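Local coordinates for protein AxyAgu115A (Amphibacillus xylanus NBRC 15112, PDB 6NPS) that acts as a family GH115 alpha-glucuronidase, probably removing glucuronic acid side groups from arabinoglucuronoxylan in concert with alpha-arabinofuranosidases, at residues L84-L87 / T88-A91; E355-P358 / F359-D363; N603-A606 / E607-K610; I921-Q925 / G926-L930. The protein carries 3 engineered substitutions. All coordinates share one frame; numbering follows the deposited sequence. Where two conformers were deposited one is given.

Contact 1 (L84-L87 / T88-A91); sequences LIDL and TEIA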
ATOM      1  N   LEU A  84     -41.396  -6.180  67.502  1.00 59.55           N
ATOM      2  CA  LEU A  84     -40.915  -7.294  66.693  1.00 58.37           C
ATOM      3  C   LEU A  84     -39.892  -6.851  65.660  1.00 58.40           C
ATOM      4  O   LEU A  84     -39.049  -7.653  65.253  1.00 58.76           O
ATOM      5  CB  LEU A  84     -42.078  -8.023  66.015  1.00 59.03           C
ATOM      6  CG  LEU A  84     -43.307  -8.295  66.888  1.00 67.23           C
ATOM      7  CD1 LEU A  84     -44.145  -9.347  66.209  1.00 66.31           C
ATOM      8  CD2 LEU A  84     -42.930  -8.770  68.295  1.00 76.18           C
ATOM      9  N   ILE A  85     -39.950  -5.588  65.243  1.00 55.54           N
ATOM     10  CA  ILE A  85     -38.940  -4.947  64.416  1.00 53.67           C
ATOM     11  C   ILE A  85     -38.558  -3.641  65.112  1.00 59.80           C
ATOM     12  O   ILE A  85     -39.244  -3.166  66.024  1.00 57.77           O
ATOM     13  CB  ILE A  85     -39.430  -4.671  62.980  1.00 52.63           C
ATOM     14  CG1 ILE A  85     -40.679  -3.779  62.996  1.00 53.51           C
ATOM     15  CG2 ILE A  85     -39.708  -5.990  62.212  1.00 54.06           C
ATOM     16  CD1 ILE A  85     -41.177  -3.389  61.578  1.00 52.33           C
ATOM     17  N   ASP A  86     -37.439  -3.064  64.678  1.00 57.81           N
ATOM     18  CA  ASP A  86     -36.904  -1.827  65.254  1.00 60.52           C
ATOM     19  C   ASP A  86     -36.703  -0.838  64.105  1.00 56.38           C
ATOM     20  O   ASP A  86     -35.630  -0.756  63.508  1.00 54.38           O
ATOM     21  CB  ASP A  86     -35.613  -2.090  66.029  1.00 67.68           C
ATOM     22  CG  ASP A  86     -35.002  -0.820  66.594  1.00 75.02           C
ATOM     23  OD1 ASP A  86     -35.631   0.252  66.474  1.00 77.84           O
ATOM     24  OD2 ASP A  86     -33.893  -0.889  67.164  1.00 79.88           O
ATOM     25  N   LEU A  87     -37.744  -0.066  63.816  1.00 56.57           N
ATOM     26  CA  LEU A  87     -37.699   0.862  62.694  1.00 56.06           C
ATOM     27  C   LEU A  87     -36.736   2.022  62.914  1.00 56.21           C
ATOM     28  O   LEU A  87     -36.406   2.713  61.941  1.00 54.53           O
ATOM     29  CB  LEU A  87     -39.101   1.403  62.418  1.00 54.85           C
ATOM     30  CG  LEU A  87     -40.082   0.407  61.803  1.00 51.47           C
ATOM     31  CD1 LEU A  87     -41.433   1.104  61.483  1.00 54.15           C
ATOM     32  CD2 LEU A  87     -39.465  -0.294  60.568  1.00 46.98           C
ATOM     33  N   THR A  88     -36.267   2.269  64.139  1.00 54.52           N
ATOM     34  CA  THR A  88     -35.267   3.325  64.274  1.00 57.95           C
ATOM     35  C   THR A  88     -33.968   2.967  63.563  1.00 58.87           C
ATOM     36  O   THR A  88     -33.163   3.855  63.283  1.00 63.12           O
ATOM     37  CB  THR A  88     -34.968   3.625  65.735  1.00 63.50           C
ATOM     38  OG1 THR A  88     -34.287   2.500  66.302  1.00 62.82           O
ATOM     39  CG2 THR A  88     -36.270   3.899  66.502  1.00 63.85           C
ATOM     40  N   GLU A  89     -33.754   1.695  63.243  1.00 55.88           N
ATOM     41  CA  GLU A  89     -32.554   1.318  62.507  1.00 62.20           C
ATOM     42  C   GLU A  89     -32.524   1.891  61.088  1.00 59.09           C
ATOM     43  O   GLU A  89     -31.446   2.008  60.494  1.00 67.15           O
ATOM     44  CB  GLU A  89     -32.447  -0.199  62.437  1.00 65.61           C
ATOM     45  CG  GLU A  89     -31.552  -0.804  63.467  1.00 78.35           C
ATOM     46  CD  GLU A  89     -31.524  -2.313  63.359  1.00 86.94           C
ATOM     47  OE1 GLU A  89     -32.532  -2.953  63.732  1.00 86.46           O
ATOM     48  OE2 GLU A  89     -30.500  -2.853  62.891  1.00 90.20           O
ATOM     49  N   ILE A  90     -33.677   2.181  60.491  1.00 49.16           N
ATOM     50  CA  ILE A  90     -33.715   2.608  59.095  1.00 50.25           C
ATOM     51  C   ILE A  90     -34.405   3.945  58.891  1.00 51.30           C
ATOM     52  O   ILE A  90     -34.260   4.528  57.804  1.00 45.17           O
ATOM     53  CB  ILE A  90     -34.383   1.550  58.191  1.00 50.67           C
ATOM     54  CG1 ILE A  90     -35.897   1.512  58.461  1.00 48.02           C
ATOM     55  CG2 ILE A  90     -33.699   0.152  58.345  1.00 49.63           C
ATOM     56  CD1 ILE A  90     -36.651   0.538  57.533  1.00 53.06           C
ATOM     57  N   ALA A  91     -35.156   4.441  59.884  1.00 57.68           N
ATOM     58  CA  ALA A  91     -35.930   5.670  59.729  1.00 61.60           C
ATOM     59  C   ALA A  91     -35.035   6.842  59.347  1.00 59.44           C
ATOM     60  O   ALA A  91     -33.966   7.045  59.937  1.00 58.58           O
ATOM     61  CB  ALA A  91     -36.671   5.993  61.030  1.00 64.99           C
TER
HETATM   62  O   HOH W   1     -35.459  -4.725  63.580  1.00 43.19           O
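Asp-86 grips Thr-88 twice through a single oxygen. The Thr-88 hydroxyl OG1 donates to Asp-86 OD1 over 2.6 Å on the syn side of the carboxylate, while the backbone N of Thr-88 reaches the same OD1 at 3.2 Å by a bent bond (136° at the hydrogen), from above the carboxylate plane. Both donors approach from one face of that plane. Swung opposite its own backbone N (chi1 178°), Asp-86 CG lies beside the carbonyl carbon, which brings the carboxylate forward alongside the next peptides. If an alanine stood here, the Thr-88 hydroxyl and amide would probably lose their shared acceptor and the hydroxyl could turn away. The backbone adds Glu-89 N to Asp-86 O at 3.1 Å, and Leu-87 O then accepts from both Ile-90 N and Ala-91 N. Further out, Glu-89 OE1 stands 4.2 Å from Asp-86 OD2, a like-charge approach probably eased by the salt bridge of Glu-89 with Lys-160. Asn-80 OD1 takes the N-H of Leu-87, and Ile-90 packs on Leu-98 and Val-162 of the neighbouring sheet. This is an Asx turn leading into a short 3-10 segment, set in the connection from helix 74-81 to strand 97-106.

Contact 2 (E355-P358 / F359-D363); sequences EVEP and FFYGD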
ATOM      1  N   GLU A 355     -16.160  20.920  25.701  1.00 54.62           N
ATOM      2  CA  GLU A 355     -15.671  22.290  25.706  1.00 56.81           C
ATOM      3  C   GLU A 355     -16.072  23.062  26.957  1.00 57.22           C
ATOM      4  O   GLU A 355     -15.513  24.136  27.203  1.00 58.45           O
ATOM      5  CB  GLU A 355     -16.174  23.024  24.444  1.00 57.51           C
ATOM      6  CG  GLU A 355     -17.619  23.541  24.538  1.00 58.87           C
ATOM      7  CD  GLU A 355     -18.665  22.490  24.117  1.00 64.09           C
ATOM      8  OE1 GLU A 355     -18.276  21.400  23.611  1.00 58.93           O
ATOM      9  OE2 GLU A 355     -19.879  22.756  24.301  1.00 65.49           O
ATOM     10  N   VAL A 356     -17.023  22.553  27.749  1.00 57.54           N
ATOM     11  CA  VAL A 356     -17.504  23.312  28.907  1.00 62.55           C
ATOM     12  C   VAL A 356     -16.482  23.293  30.052  1.00 57.98           C
ATOM     13  O   VAL A 356     -16.382  24.270  30.816  1.00 54.31           O
ATOM     14  CB  VAL A 356     -18.883  22.790  29.378  1.00 66.21           C
ATOM     15  CG1 VAL A 356     -19.442  23.704  30.489  1.00 62.51           C
ATOM     16  CG2 VAL A 356     -19.875  22.682  28.207  1.00 69.94           C
ATOM     17  N   GLU A 357     -15.728  22.190  30.210  1.00 52.90           N
ATOM     18  CA  GLU A 357     -14.680  22.120  31.236  1.00 50.60           C
ATOM     19  C   GLU A 357     -13.709  23.300  31.171  1.00 53.47           C
ATOM     20  O   GLU A 357     -13.447  23.906  32.224  1.00 55.24           O
ATOM     21  CB  GLU A 357     -13.937  20.770  31.148  1.00 55.60           C
ATOM     22  CG  GLU A 357     -13.072  20.417  32.384  1.00 60.42           C
ATOM     23  CD  GLU A 357     -12.277  19.094  32.242  1.00 67.55           C
ATOM     24  OE1 GLU A 357     -11.409  19.011  31.338  1.00 66.87           O
ATOM     25  OE2 GLU A 357     -12.506  18.147  33.050  1.00 64.82           O
ATOM     26  N   PRO A 358     -13.167  23.700  30.005  1.00 57.06           N
ATOM     27  CA  PRO A 358     -12.458  24.996  29.953  1.00 58.71           C
ATOM     28  C   PRO A 358     -13.312  26.191  30.384  1.00 58.70           C
ATOM     29  O   PRO A 358     -12.767  27.184  30.877  1.00 54.16           O
ATOM     30  CB  PRO A 358     -12.034  25.103  28.479  1.00 58.49           C
ATOM     31  CG  PRO A 358     -11.891  23.677  28.029  1.00 58.52           C
ATOM     32  CD  PRO A 358     -12.990  22.933  28.748  1.00 59.50           C
ATOM     33  N   PHE A 359     -14.633  26.132  30.206  1.00 63.03           N
ATOM     34  CA  PHE A 359     -15.470  27.262  30.609  1.00 63.83           C
ATOM     35  C   PHE A 359     -15.547  27.357  32.124  1.00 64.48           C
ATOM     36  O   PHE A 359     -15.664  28.460  32.676  1.00 62.90           O
ATOM     37  CB  PHE A 359     -16.876  27.134  30.014  1.00 63.72           C
ATOM     38  CG  PHE A 359     -16.917  27.119  28.495  1.00 67.78           C
ATOM     39  CD1 PHE A 359     -15.838  27.562  27.738  1.00 66.91           C
ATOM     40  CD2 PHE A 359     -18.054  26.680  27.828  1.00 68.61           C
ATOM     41  CE1 PHE A 359     -15.890  27.555  26.347  1.00 67.72           C
ATOM     42  CE2 PHE A 359     -18.111  26.674  26.439  1.00 67.95           C
ATOM     43  CZ  PHE A 359     -17.025  27.109  25.699  1.00 67.52           C
ATOM     44  N   PHE A 360     -15.442  26.213  32.805  1.00 65.11           N
ATOM     45  CA  PHE A 360     -15.614  26.181  34.255  1.00 63.83           C
ATOM     46  C   PHE A 360     -14.425  26.833  34.961  1.00 62.45           C
ATOM     47  O   PHE A 360     -14.597  27.732  35.800  1.00 57.52           O
ATOM     48  CB  PHE A 360     -15.816  24.725  34.709  1.00 63.44           C
ATOM     49  CG  PHE A 360     -15.920  24.550  36.212  1.00 62.68           C
ATOM     50  CD1 PHE A 360     -16.967  25.122  36.925  1.00 59.24           C
ATOM     51  CD2 PHE A 360     -14.968  23.810  36.903  1.00 60.76           C
ATOM     52  CE1 PHE A 360     -17.063  24.953  38.303  1.00 58.19           C
ATOM     53  CE2 PHE A 360     -15.051  23.639  38.274  1.00 55.25           C
ATOM     54  CZ  PHE A 360     -16.097  24.207  38.979  1.00 56.71           C
ATOM     55  N   TYR A 361     -13.208  26.425  34.595  1.00 66.86           N
ATOM     56  CA  TYR A 361     -12.010  26.884  35.297  1.00 73.10           C
ATOM     57  C   TYR A 361     -11.599  28.299  34.875  1.00 86.75           C
ATOM     58  O   TYR A 361     -11.405  29.174  35.730  1.00 94.93           O
ATOM     59  CB  TYR A 361     -10.881  25.888  35.061  1.00 64.46           C
ATOM     60  CG  TYR A 361     -11.154  24.501  35.616  1.00 62.07           C
ATOM     61  CD1 TYR A 361     -11.319  24.293  36.985  1.00 59.15           C
ATOM     62  CD2 TYR A 361     -11.204  23.388  34.774  1.00 63.55           C
ATOM     63  CE1 TYR A 361     -11.551  23.029  37.498  1.00 57.02           C
ATOM     64  CE2 TYR A 361     -11.429  22.107  35.280  1.00 61.26           C
ATOM     65  CZ  TYR A 361     -11.601  21.938  36.645  1.00 60.38           C
ATOM     66  OH  TYR A 361     -11.832  20.667  37.135  1.00 59.34           O
ATOM     67  N   GLY A 362     -11.480  28.545  33.563  1.00 87.43           N
ATOM     68  CA  GLY A 362     -11.042  29.832  33.029  1.00 87.04           C
ATOM     69  C   GLY A 362      -9.568  29.872  32.664  1.00 85.85           C
ATOM     70  O   GLY A 362      -9.021  28.866  32.198  1.00 84.67           O
ATOM     71  N   ASP A 363      -8.970  31.015  32.816  1.00 87.79           N
ATOM     72  CA  ASP A 363      -7.581  31.205  32.514  1.00 89.86           C
ATOM     73  C   ASP A 363      -7.070  32.396  33.262  1.00 94.11           C
ATOM     74  O   ASP A 363      -7.805  33.063  33.966  1.00 86.73           O
ATOM     75  CB  ASP A 363      -7.313  31.305  31.016  1.00 91.74           C
ATOM     76  CG  ASP A 363      -7.759  32.625  30.401  1.00 94.77           C
ATOM     77  OD1 ASP A 363      -7.766  32.666  29.169  1.00 93.95           O
ATOM     78  OD2 ASP A 363      -8.102  33.604  31.101  1.00 96.58           O
TER
HETATM   79  O   HOH W   2      -9.831  26.793  30.834  1.00 63.96           O
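Phe-359 folds its ring back under the carbonyl of Glu-355, four residues earlier, in the short helix 356-361. That helix links parallel strands 348-351 and 379-383 in a beta-alpha-beta unit of the glycosyl hydrolase family 115 region, whose eight parallel strands fit the TIM-barrel clan. From the backbone outward, Phe-359 CB sits close to Val-356 O, at 3.0 Å. With CG opposite the carbonyl carbon (chi1 -61°), the ring swings back along the helix, and Glu-355 O comes to lie over its centre, 3.3 Å above the ring plane. Along one side CD2 meets Val-356 CA at 3.6 Å; farther out CE2 touches Glu-355 CG at 3.7 Å, and CZ lies close to that same methylene. The Glu-355 side chain bends at its second torsion and crosses the ring obliquely, the carboxylate and ring planes 67° apart, before its OE2 forms a salt bridge with Arg-303. Leu-317 and Asn-320 of helix 317-338 also pack on the Phe-359 ring. A serine in its place is likely to open a gap beneath the Glu-355 carbonyl and leave those two residues without their aromatic partner. Two residues along, Glu-357 and Tyr-361 run side by side, Glu-357 CG 3.7 Å from Tyr-361 CE2; Glu-357 OE2 and Tyr-361 OH both bond to Thr-392 OG1, while Glu-357 OE1 pairs with Arg-391. Gly-362 then breaks the helix with a positive phi of 98°, its N bonded to Pro-358 O. One water donates to both Pro-358 O at 3.0 Å and Gly-362 O at 2.6 Å.

Contact 3 (N603-A606 / E607-K610); sequences NKLA and EQVK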
ATOM      1  N   ASN A 603      -3.670 -17.522  -0.824  1.00 28.81           N
ATOM      2  CA  ASN A 603      -4.991 -17.736  -1.401  1.00 30.03           C
ATOM      3  C   ASN A 603      -5.925 -18.416  -0.403  1.00 34.13           C
ATOM      4  O   ASN A 603      -7.102 -18.041  -0.268  1.00 33.89           O
ATOM      5  CB  ASN A 603      -4.841 -18.508  -2.714  1.00 32.90           C
ATOM      6  CG  ASN A 603      -4.137 -17.669  -3.788  1.00 36.78           C
ATOM      7  OD1 ASN A 603      -3.946 -16.463  -3.612  1.00 29.92           O
ATOM      8  ND2 ASN A 603      -3.721 -18.301  -4.871  1.00 36.51           N
ATOM      9  N   LYS A 604      -5.398 -19.364   0.365  1.00 32.67           N
ATOM     10  CA  LYS A 604      -6.187 -19.989   1.419  1.00 37.11           C
ATOM     11  C   LYS A 604      -6.527 -19.007   2.535  1.00 31.68           C
ATOM     12  O   LYS A 604      -7.600 -19.100   3.134  1.00 32.31           O
ATOM     13  CB  LYS A 604      -5.424 -21.187   1.989  1.00 47.75           C
ATOM     14  CG  LYS A 604      -6.259 -22.453   1.983  1.00 64.87           C
ATOM     15  CD  LYS A 604      -6.456 -22.986   0.559  1.00 72.21           C
ATOM     16  CE  LYS A 604      -5.174 -23.624   0.022  1.00 80.56           C
ATOM     17  NZ  LYS A 604      -5.154 -23.835  -1.466  1.00 85.12           N
ATOM     18  N   LEU A 605      -5.627 -18.072   2.841  1.00 28.73           N
ATOM     19  CA  LEU A 605      -5.934 -17.093   3.874  1.00 28.28           C
ATOM     20  C   LEU A 605      -7.068 -16.178   3.421  1.00 29.68           C
ATOM     21  O   LEU A 605      -7.939 -15.808   4.225  1.00 32.86           O
ATOM     22  CB  LEU A 605      -4.671 -16.289   4.220  1.00 29.72           C
ATOM     23  CG  LEU A 605      -3.589 -17.047   4.979  1.00 32.91           C
ATOM     24  CD1 LEU A 605      -2.256 -16.259   5.010  1.00 32.69           C
ATOM     25  CD2 LEU A 605      -4.068 -17.337   6.396  1.00 34.04           C
ATOM     26  N   ALA A 606      -7.117 -15.849   2.124  1.00 29.12           N
ATOM     27  CA  ALA A 606      -8.205 -15.000   1.633  1.00 30.20           C
ATOM     28  C   ALA A 606      -9.559 -15.678   1.825  1.00 35.54           C
ATOM     29  O   ALA A 606     -10.554 -15.025   2.193  1.00 30.82           O
ATOM     30  CB  ALA A 606      -7.998 -14.666   0.152  1.00 28.04           C
ATOM     31  N   GLU A 607      -9.629 -16.976   1.524  1.00 32.97           N
ATOM     32  CA  GLU A 607     -10.869 -17.716   1.728  1.00 35.16           C
ATOM     33  C   GLU A 607     -11.256 -17.735   3.203  1.00 32.66           C
ATOM     34  O   GLU A 607     -12.447 -17.661   3.527  1.00 35.67           O
ATOM     35  CB  GLU A 607     -10.736 -19.141   1.184  1.00 35.78           C
ATOM     36  CG  GLU A 607     -10.443 -19.173  -0.314  1.00 53.78           C
ATOM     37  CD  GLU A 607     -11.539 -18.543  -1.187  1.00 68.10           C
ATOM     38  OE1 GLU A 607     -11.194 -17.954  -2.233  1.00 72.42           O
ATOM     39  OE2 GLU A 607     -12.741 -18.639  -0.848  1.00 74.39           O
ATOM     40  N   GLN A 608     -10.275 -17.786   4.105  1.00 29.66           N
ATOM     41  CA  GLN A 608     -10.588 -17.735   5.536  1.00 29.11           C
ATOM     42  C   GLN A 608     -11.140 -16.363   5.941  1.00 32.82           C
ATOM     43  O   GLN A 608     -12.051 -16.281   6.774  1.00 30.83           O
ATOM     44  CB  GLN A 608      -9.348 -18.114   6.349  1.00 31.17           C
ATOM     45  CG  GLN A 608      -9.072 -19.609   6.222  1.00 36.35           C
ATOM     46  CD  GLN A 608      -7.765 -20.023   6.856  1.00 48.30           C
ATOM     47  OE1 GLN A 608      -6.891 -19.201   7.098  1.00 48.71           O
ATOM     48  NE2 GLN A 608      -7.624 -21.322   7.127  1.00 54.45           N
ATOM     49  N   VAL A 609     -10.622 -15.279   5.349  1.00 32.51           N
ATOM     50  CA  VAL A 609     -11.158 -13.949   5.631  1.00 28.59           C
ATOM     51  C   VAL A 609     -12.607 -13.868   5.191  1.00 30.26           C
ATOM     52  O   VAL A 609     -13.482 -13.418   5.943  1.00 30.81           O
ATOM     53  CB  VAL A 609     -10.286 -12.874   4.958  1.00 28.97           C
ATOM     54  CG1 VAL A 609     -10.949 -11.464   5.110  1.00 29.42           C
ATOM     55  CG2 VAL A 609      -8.858 -12.881   5.538  1.00 29.24           C
ATOM     56  N   LYS A 610     -12.878 -14.347   3.979  1.00 30.33           N
ATOM     57  CA  LYS A 610     -14.225 -14.364   3.422  0.50 33.48           C
ATOM     58  C   LYS A 610     -15.194 -15.123   4.321  1.00 34.32           C
ATOM     59  O   LYS A 610     -16.347 -14.700   4.531  1.00 32.42           O
ATOM     60  CB  LYS A 610     -14.168 -15.007   2.028  0.50 35.15           C
ATOM     61  CG  LYS A 610     -15.066 -14.442   0.975  0.50 39.30           C
ATOM     62  CD  LYS A 610     -15.056 -15.292  -0.336  0.50 41.90           C
ATOM     63  CE  LYS A 610     -13.656 -15.652  -0.788  0.50 43.71           C
ATOM     64  NZ  LYS A 610     -13.652 -16.257  -2.193  0.50 47.47           N
TER
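Leu-605 and Gln-608 cross at an angle on helix 601-629, with the amide oxygen OE1 of Gln-608 3.5 Å from the methyl CD2 of Leu-605. The Gln-608 chain starts with CG opposite its carbonyl carbon (chi1 -72°) and runs out extended, which carries it back past the preceding turn, where CG lies 3.5 Å from Lys-604 O. A different face carries Glu-607, whose CG reaches back to within 3.5 Å of Asn-603 O before the chain bends at its second torsion. Its carboxylate then turns toward Lys-610, and NZ meets OE2 at 2.9 Å in a salt bridge one turn long; Lys-610 was modelled in two conformers, so the pairing is less certain. Val-609 presents CG2 to Leu-605 O at 3.3 Å. Beneath the side chains run regular alpha-helical bonds from each N to the carbonyl four residues back, such as Lys-610 N to Ala-606 O at 3.0 Å. Glu-607 OE1 is hydrogen-bonded to Tyr-657 OH, and Lys-610 meets Leu-659 of the second subunit. Asn-591 of helix 564-596 packs against Leu-605 and Ala-606, while Tyr-657 and Leu-655 of strand 655-657 pack on Ala-606 and Val-609 respectively.

Contact 4 (I921-Q925 / G926-L930); sequences ITCEQ and GLNKL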
ATOM      1  N   ILE A 921      18.765   8.090  28.756  1.00 45.73           N
ATOM      2  CA  ILE A 921      19.452   7.855  30.024  1.00 45.88           C
ATOM      3  C   ILE A 921      20.869   7.391  29.712  1.00 46.46           C
ATOM      4  O   ILE A 921      21.162   6.901  28.623  1.00 50.11           O
ATOM      5  CB  ILE A 921      18.708   6.816  30.904  1.00 52.10           C
ATOM      6  CG1 ILE A 921      18.633   5.457  30.182  1.00 51.04           C
ATOM      7  CG2 ILE A 921      17.271   7.324  31.264  1.00 52.34           C
ATOM      8  CD1 ILE A 921      18.166   4.257  31.043  1.00 48.32           C
ATOM      9  N   THR A 922      21.774   7.577  30.664  1.00 49.57           N
ATOM     10  CA  THR A 922      23.129   7.061  30.515  1.00 53.49           C
ATOM     11  C   THR A 922      23.291   5.856  31.427  1.00 56.18           C
ATOM     12  O   THR A 922      22.992   5.933  32.621  1.00 59.27           O
ATOM     13  CB  THR A 922      24.175   8.140  30.813  1.00 57.53           C
ATOM     14  OG1 THR A 922      23.831   9.345  30.106  1.00 59.35           O
ATOM     15  CG2 THR A 922      25.601   7.675  30.392  1.00 54.50           C
ATOM     16  N   CYS A 923      23.715   4.735  30.857  1.00 56.93           N
ATOM     17  CA  CYS A 923      23.946   3.526  31.632  1.00 55.90           C
ATOM     18  C   CYS A 923      25.425   3.187  31.674  1.00 58.73           C
ATOM     19  O   CYS A 923      26.187   3.505  30.750  1.00 59.40           O
ATOM     20  CB  CYS A 923      23.178   2.321  31.072  1.00 56.40           C
ATOM     21  SG  CYS A 923      21.447   2.614  30.737  1.00 57.16           S
ATOM     22  N   GLU A 924      25.797   2.502  32.750  1.00 57.72           N
ATOM     23  CA  GLU A 924      27.094   1.870  32.901  1.00 58.82           C
ATOM     24  C   GLU A 924      27.145   0.572  32.098  1.00 59.49           C
ATOM     25  O   GLU A 924      26.124   0.030  31.666  1.00 51.40           O
ATOM     26  CB  GLU A 924      27.365   1.583  34.372  1.00 67.48           C
ATOM     27  CG  GLU A 924      28.019   2.734  35.101  1.00 84.81           C
ATOM     28  CD  GLU A 924      27.594   2.833  36.559  1.00 98.87           C
ATOM     29  OE1 GLU A 924      27.832   1.862  37.317  1.00104.80           O
ATOM     30  OE2 GLU A 924      27.033   3.885  36.948  1.00100.52           O
ATOM     31  N   GLN A 925      28.357   0.075  31.884  1.00 62.19           N
ATOM     32  CA  GLN A 925      28.529  -1.277  31.375  1.00 63.68           C
ATOM     33  C   GLN A 925      28.171  -2.271  32.468  1.00 60.79           C
ATOM     34  O   GLN A 925      28.567  -2.099  33.624  1.00 60.20           O
ATOM     35  CB  GLN A 925      29.971  -1.486  30.933  1.00 70.91           C
ATOM     36  CG  GLN A 925      30.195  -2.608  29.963  1.00 78.03           C
ATOM     37  CD  GLN A 925      31.675  -2.792  29.692  1.00 90.60           C
ATOM     38  OE1 GLN A 925      32.130  -2.663  28.556  1.00 96.54           O
ATOM     39  NE2 GLN A 925      32.439  -3.076  30.745  1.00 91.37           N
ATOM     40  N   GLY A 926      27.419  -3.312  32.119  1.00 59.88           N
ATOM     41  CA  GLY A 926      27.080  -4.287  33.144  1.00 57.79           C
ATOM     42  C   GLY A 926      25.819  -3.946  33.917  1.00 50.51           C
ATOM     43  O   GLY A 926      24.855  -3.464  33.327  1.00 44.32           O
ATOM     44  N   LEU A 927      25.821  -4.184  35.226  1.00 49.31           N
ATOM     45  CA  LEU A 927      24.607  -4.101  36.031  1.00 50.38           C
ATOM     46  C   LEU A 927      24.187  -2.652  36.279  1.00 52.97           C
ATOM     47  O   LEU A 927      24.999  -1.827  36.703  1.00 53.05           O
ATOM     48  CB  LEU A 927      24.826  -4.814  37.363  1.00 48.52           C
ATOM     49  CG  LEU A 927      23.693  -4.722  38.382  1.00 49.06           C
ATOM     50  CD1 LEU A 927      22.461  -5.365  37.815  1.00 47.37           C
ATOM     51  CD2 LEU A 927      24.107  -5.392  39.715  1.00 48.78           C
ATOM     52  N   ASN A 928      22.906  -2.352  36.025  1.00 47.79           N
ATOM     53  CA  ASN A 928      22.323  -1.031  36.235  1.00 50.47           C
ATOM     54  C   ASN A 928      21.055  -1.157  37.076  1.00 49.53           C
ATOM     55  O   ASN A 928      20.389  -2.198  37.081  1.00 46.95           O
ATOM     56  CB  ASN A 928      21.949  -0.326  34.892  1.00 48.59           C
ATOM     57  CG  ASN A 928      23.174   0.117  34.092  1.00 51.92           C
ATOM     58  OD1 ASN A 928      23.637   1.261  34.198  1.00 52.87           O
ATOM     59  ND2 ASN A 928      23.711  -0.796  33.296  1.00 49.77           N
ATOM     60  N   LYS A 929      20.711  -0.075  37.769  1.00 47.22           N
ATOM     61  CA  LYS A 929      19.462   0.047  38.517  1.00 48.65           C
ATOM     62  C   LYS A 929      18.645   1.194  37.938  1.00 44.41           C
ATOM     63  O   LYS A 929      19.201   2.247  37.614  1.00 45.34           O
ATOM     64  CB  LYS A 929      19.716   0.348  39.986  1.00 53.86           C
ATOM     65  CG  LYS A 929      19.980  -0.846  40.879  1.00 70.64           C
ATOM     66  CD  LYS A 929      20.855  -0.446  42.085  1.00 77.85           C
ATOM     67  CE  LYS A 929      20.134   0.454  43.129  1.00 82.54           C
ATOM     68  NZ  LYS A 929      19.598   1.790  42.666  1.00 83.20           N
ATOM     69  N   LEU A 930      17.331   0.990  37.813  1.00 36.87           N
ATOM     70  CA  LEU A 930      16.400   2.023  37.371  1.00 40.06           C
ATOM     71  C   LEU A 930      15.272   2.124  38.389  1.00 41.13           C
ATOM     72  O   LEU A 930      14.572   1.137  38.633  1.00 42.60           O
ATOM     73  CB  LEU A 930      15.833   1.715  35.972  1.00 40.30           C
ATOM     74  CG  LEU A 930      14.563   2.509  35.602  1.00 43.18           C
ATOM     75  CD1 LEU A 930      14.889   3.988  35.298  1.00 41.69           C
ATOM     76  CD2 LEU A 930      13.759   1.871  34.428  1.00 38.49           C
TER
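Glu-924 and Asn-928 face each other across a turn in which the chain doubles back without backbone pairing between its two limbs. Their CA atoms are 6.4 Å apart, yet by Ile-921 and Leu-930 the CA atoms have spread to 9.9 Å. Gly-926 makes the reversal with a positive phi of 88°, at which any side chain would jam against the carbonyl oxygen of Gln-925. The limbs find their hydrogen-bonding partners elsewhere: strand 915-923 pairs with 858-866, whereas strand 926-934 lies between 847-854 and 879-884. Two strands joined in sequence but bonded to different neighbours form a beta arch, a connection that suits a beta-sandwich and is consistent with the galactose-binding-like clan of this C-terminal domain. What bridges the arch is one primary amide. Asn-928 OD1 accepts the N-H of Glu-924 at 2.9 Å, in the carbonyl plane and on a lone pair, and Asn-928 ND2 donates to Glu-924 O at 3.0 Å. This second bond is almost straight, 176° at the hydrogen, and lies in the plane of the Asn-928 amide, although it comes from above the plane of the Glu-924 carbonyl. Asn-928 CG stands opposite its own carbonyl carbon (chi1 -71°), which sends the amide across to the other limb. Both ends are thereby fixed, so a flip of the amide would probably cost both bonds. Asn-885 ND2 also bonds to OD1, and Thr-854 OG1 to Glu-924 O. Over one face of the amide, Cys-923 CB comes within 3.3 Å of Asn-928 OD1 and 3.7 Å of its CG.

The four contacts are spread widely over the chain and none touches another. Contacts 1 and 3 lie on opposite sides of the chain's centre, their centres about 68 Å apart. Contact 2 is about 47 Å from contact 1 and 44 Å from contact 4, centre to centre; even the nearest atoms of contacts 2 and 4 are about 31 Å apart. The two regions they belong to do meet, however: Arg-874, from the same C-terminal domain as contact 4, bonds to Gly-362 of contact 2. A glycerol, probably from the crystallisation liquor, lies about 5 Å from the Leu-605 side chain of contact 3, and this contact alone meets the second subunit.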